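Local coordinates for magnesium transporter MgtE (Enterococcus faecalis, PDB 2OUX), which probably carries magnesium ions across the cell membrane as a homodimer, the present chain being the cytosolic part with its N domain and paired CBS domains, at residues Q41-L46 against K78-E83. Sequence-based numbering, arbitrary orientation.
Sequences QFYQSL and KDYLAE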
loop_
_atom_site.group_PDB
_atom_site.type_symbol
_atom_site.label_atom_id
_atom_site.label_comp_id
_atom_site.label_asym_id
_atom_site.label_seq_id
_atom_site.Cartn_x
_atom_site.Cartn_y
_atom_site.Cartn_z
ATOM N N GLN A 41 -1.481 -14.621 -16.334
ATOM C CA GLN A 41 -2.455 -14.730 -17.409
ATOM C C GLN A 41 -1.853 -15.459 -18.605
ATOM O O GLN A 41 -2.481 -16.350 -19.179
ATOM C CB GLN A 41 -2.938 -13.339 -17.821
ATOM C CG GLN A 41 -3.680 -12.621 -16.706
ATOM C CD GLN A 41 -4.856 -13.432 -16.190
ATOM O OE1 GLN A 41 -5.876 -13.559 -16.866
ATOM N NE2 GLN A 41 -4.712 -13.997 -14.994
ATOM N N PHE A 42 -0.637 -15.074 -18.980
ATOM C CA PHE A 42 0.048 -15.718 -20.090
ATOM C C PHE A 42 0.109 -17.213 -19.804
ATOM O O PHE A 42 -0.345 -18.021 -20.608
ATOM C CB PHE A 42 1.472 -15.173 -20.240
ATOM C CG PHE A 42 2.279 -15.880 -21.292
ATOM C CD1 PHE A 42 2.019 -15.675 -22.647
ATOM C CD2 PHE A 42 3.279 -16.773 -20.931
ATOM C CE1 PHE A 42 2.743 -16.352 -23.626
ATOM C CE2 PHE A 42 4.005 -17.453 -21.898
ATOM C CZ PHE A 42 3.737 -17.242 -23.253
ATOM N N TYR A 43 0.650 -17.566 -18.643
ATOM C CA TYR A 43 0.781 -18.962 -18.229
ATOM C C TYR A 43 -0.527 -19.746 -18.190
ATOM O O TYR A 43 -0.559 -20.921 -18.551
ATOM C CB TYR A 43 1.457 -19.032 -16.861
ATOM C CG TYR A 43 1.433 -20.394 -16.192
ATOM C CD1 TYR A 43 0.360 -20.786 -15.390
ATOM C CD2 TYR A 43 2.512 -21.269 -16.315
ATOM C CE1 TYR A 43 0.366 -22.017 -14.721
ATOM C CE2 TYR A 43 2.529 -22.501 -15.652
ATOM C CZ TYR A 43 1.458 -22.869 -14.853
ATOM O OH TYR A 43 1.500 -24.072 -14.176
ATOM N N GLN A 44 -1.601 -19.104 -17.750
ATOM C CA GLN A 44 -2.892 -19.777 -17.668
ATOM C C GLN A 44 -3.571 -19.918 -19.028
ATOM O O GLN A 44 -4.680 -20.435 -19.121
ATOM C CB GLN A 44 -3.809 -19.030 -16.691
ATOM C CG GLN A 44 -3.387 -19.180 -15.237
ATOM C CD GLN A 44 -4.213 -18.331 -14.286
ATOM O OE1 GLN A 44 -5.418 -18.541 -14.124
ATOM N NE2 GLN A 44 -3.566 -17.361 -13.652
ATOM N N SER A 45 -2.907 -19.454 -20.082
ATOM C CA SER A 45 -3.465 -19.554 -21.424
ATOM C C SER A 45 -2.801 -20.717 -22.156
ATOM O O SER A 45 -3.381 -21.308 -23.066
ATOM C CB SER A 45 -3.219 -18.265 -22.210
ATOM O OG SER A 45 -1.855 -18.147 -22.582
ATOM N N LEU A 46 -1.583 -21.045 -21.738
ATOM C CA LEU A 46 -0.809 -22.113 -22.357
ATOM C C LEU A 46 -1.412 -23.505 -22.213
ATOM O O LEU A 46 -2.045 -23.820 -21.200
ATOM C CB LEU A 46 0.607 -22.143 -21.775
ATOM C CG LEU A 46 1.364 -20.817 -21.671
ATOM C CD1 LEU A 46 2.795 -21.085 -21.241
ATOM C CD2 LEU A 46 1.327 -20.100 -23.010
ATOM N N LYS A 78 -3.564 -28.503 -8.340
ATOM C CA LYS A 78 -3.495 -29.955 -8.295
ATOM C C LYS A 78 -2.658 -30.469 -9.473
ATOM O O LYS A 78 -1.531 -30.937 -9.283
ATOM C CB LYS A 78 -4.907 -30.555 -8.352
ATOM C CG LYS A 78 -5.727 -30.359 -7.082
ATOM C CD LYS A 78 -7.054 -31.114 -7.131
ATOM C CE LYS A 78 -7.854 -30.881 -5.856
ATOM N NZ LYS A 78 -9.174 -31.564 -5.878
ATOM N N ASP A 79 -3.206 -30.390 -10.688
ATOM C CA ASP A 79 -2.465 -30.848 -11.855
ATOM C C ASP A 79 -1.371 -29.893 -12.343
ATOM O O ASP A 79 -0.441 -30.346 -13.013
ATOM C CB ASP A 79 -3.393 -31.228 -13.020
ATOM C CG ASP A 79 -4.702 -30.482 -13.007
ATOM O OD1 ASP A 79 -4.683 -29.250 -12.828
ATOM O OD2 ASP A 79 -5.751 -31.136 -13.196
ATOM N N TYR A 80 -1.459 -28.592 -12.041
ATOM C CA TYR A 80 -0.366 -27.703 -12.454
ATOM C C TYR A 80 0.836 -28.272 -11.722
ATOM O O TYR A 80 1.894 -28.503 -12.302
ATOM C CB TYR A 80 -0.548 -26.259 -11.974
ATOM C CG TYR A 80 -1.430 -25.379 -12.829
ATOM C CD1 TYR A 80 -1.408 -25.464 -14.222
ATOM C CD2 TYR A 80 -2.264 -24.425 -12.239
ATOM C CE1 TYR A 80 -2.194 -24.618 -15.006
ATOM C CE2 TYR A 80 -3.051 -23.574 -13.014
ATOM C CZ TYR A 80 -3.013 -23.677 -14.392
ATOM O OH TYR A 80 -3.788 -22.834 -15.153
ATOM N N LEU A 81 0.647 -28.508 -10.428
ATOM C CA LEU A 81 1.704 -29.050 -9.593
ATOM C C LEU A 81 2.048 -30.495 -9.952
ATOM O O LEU A 81 3.215 -30.883 -9.925
ATOM C CB LEU A 81 1.303 -28.968 -8.118
ATOM C CG LEU A 81 0.929 -27.599 -7.539
ATOM C CD1 LEU A 81 1.309 -27.591 -6.060
ATOM C CD2 LEU A 81 1.664 -26.475 -8.263
ATOM N N ALA A 82 1.030 -31.285 -10.282
ATOM C CA ALA A 82 1.232 -32.685 -10.638
ATOM C C ALA A 82 2.149 -32.834 -11.849
ATOM O O ALA A 82 3.090 -33.627 -11.820
ATOM C CB ALA A 82 -0.102 -33.347 -10.914
ATOM N N GLU A 83 1.877 -32.067 -12.904
ATOM C CA GLU A 83 2.682 -32.129 -14.119
ATOM C C GLU A 83 4.133 -31.724 -13.871
ATOM O O GLU A 83 5.014 -32.010 -14.680
ATOM C CB GLU A 83 2.063 -31.255 -15.219
ATOM C CG GLU A 83 1.943 -29.779 -14.882
ATOM C CD GLU A 83 1.112 -29.010 -15.902
ATOM O OE1 GLU A 83 0.029 -29.502 -16.283
ATOM O OE2 GLU A 83 1.529 -27.907 -16.314
#
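Tyr43 and Tyr80 meet ring against ring inside the all-helical MgtE N domain. Tyr43 is on helix 36-43, and Tyr80 is in the first turn of the short helix 79-83. The two side chains point in opposite directions and overlap along their lengths. The Tyr43 hydroxyl lies by the base of Tyr80, and the Tyr80 hydroxyl lies by Gln44. The ring centroids are 5.0 Å apart and the planes meet at 54°, an oblique pair.

The packing is tight over one face of the Tyr80 ring. Tyr43 CE1 sits over this face, off its centre, and comes within 3.7 Å of Tyr80 CE1. Tyr43 CZ follows at 3.9 Å from Tyr80 CD1. The Tyr43 ring gets there because its CG is anti to the backbone N (chi1 169°), which carries the hydroxyl across to the base of the Tyr80 side chain. Tyr43 OH is 3.2 Å from Tyr80 CD1, the closest approach between the two segments. That hydroxyl is hydrogen-bonded to Tyr55 OH of helix 48-57, which also pairs with Glu83 OE2, so helix 48-57 links the two segments through one hydroxyl. Glu83 OE1 forms a salt bridge to Arg51 of the same helix.

The other end of the contact is looser. Gln44 is partly exposed and offers only its aliphatic part to Tyr80. Its chain crosses the Tyr80 side chain at about a right angle, with the amide plane turned 74° from the ring. Ile70 and Asn74, in the connection between helices 60-67 and 79-83, also touch Gln44, and the side chain of Glu72, a magnesium ligand on this connection, is about 9 Å from that of Tyr80. At this margin Gln44 CG lies 3.7 Å from Tyr80 OH.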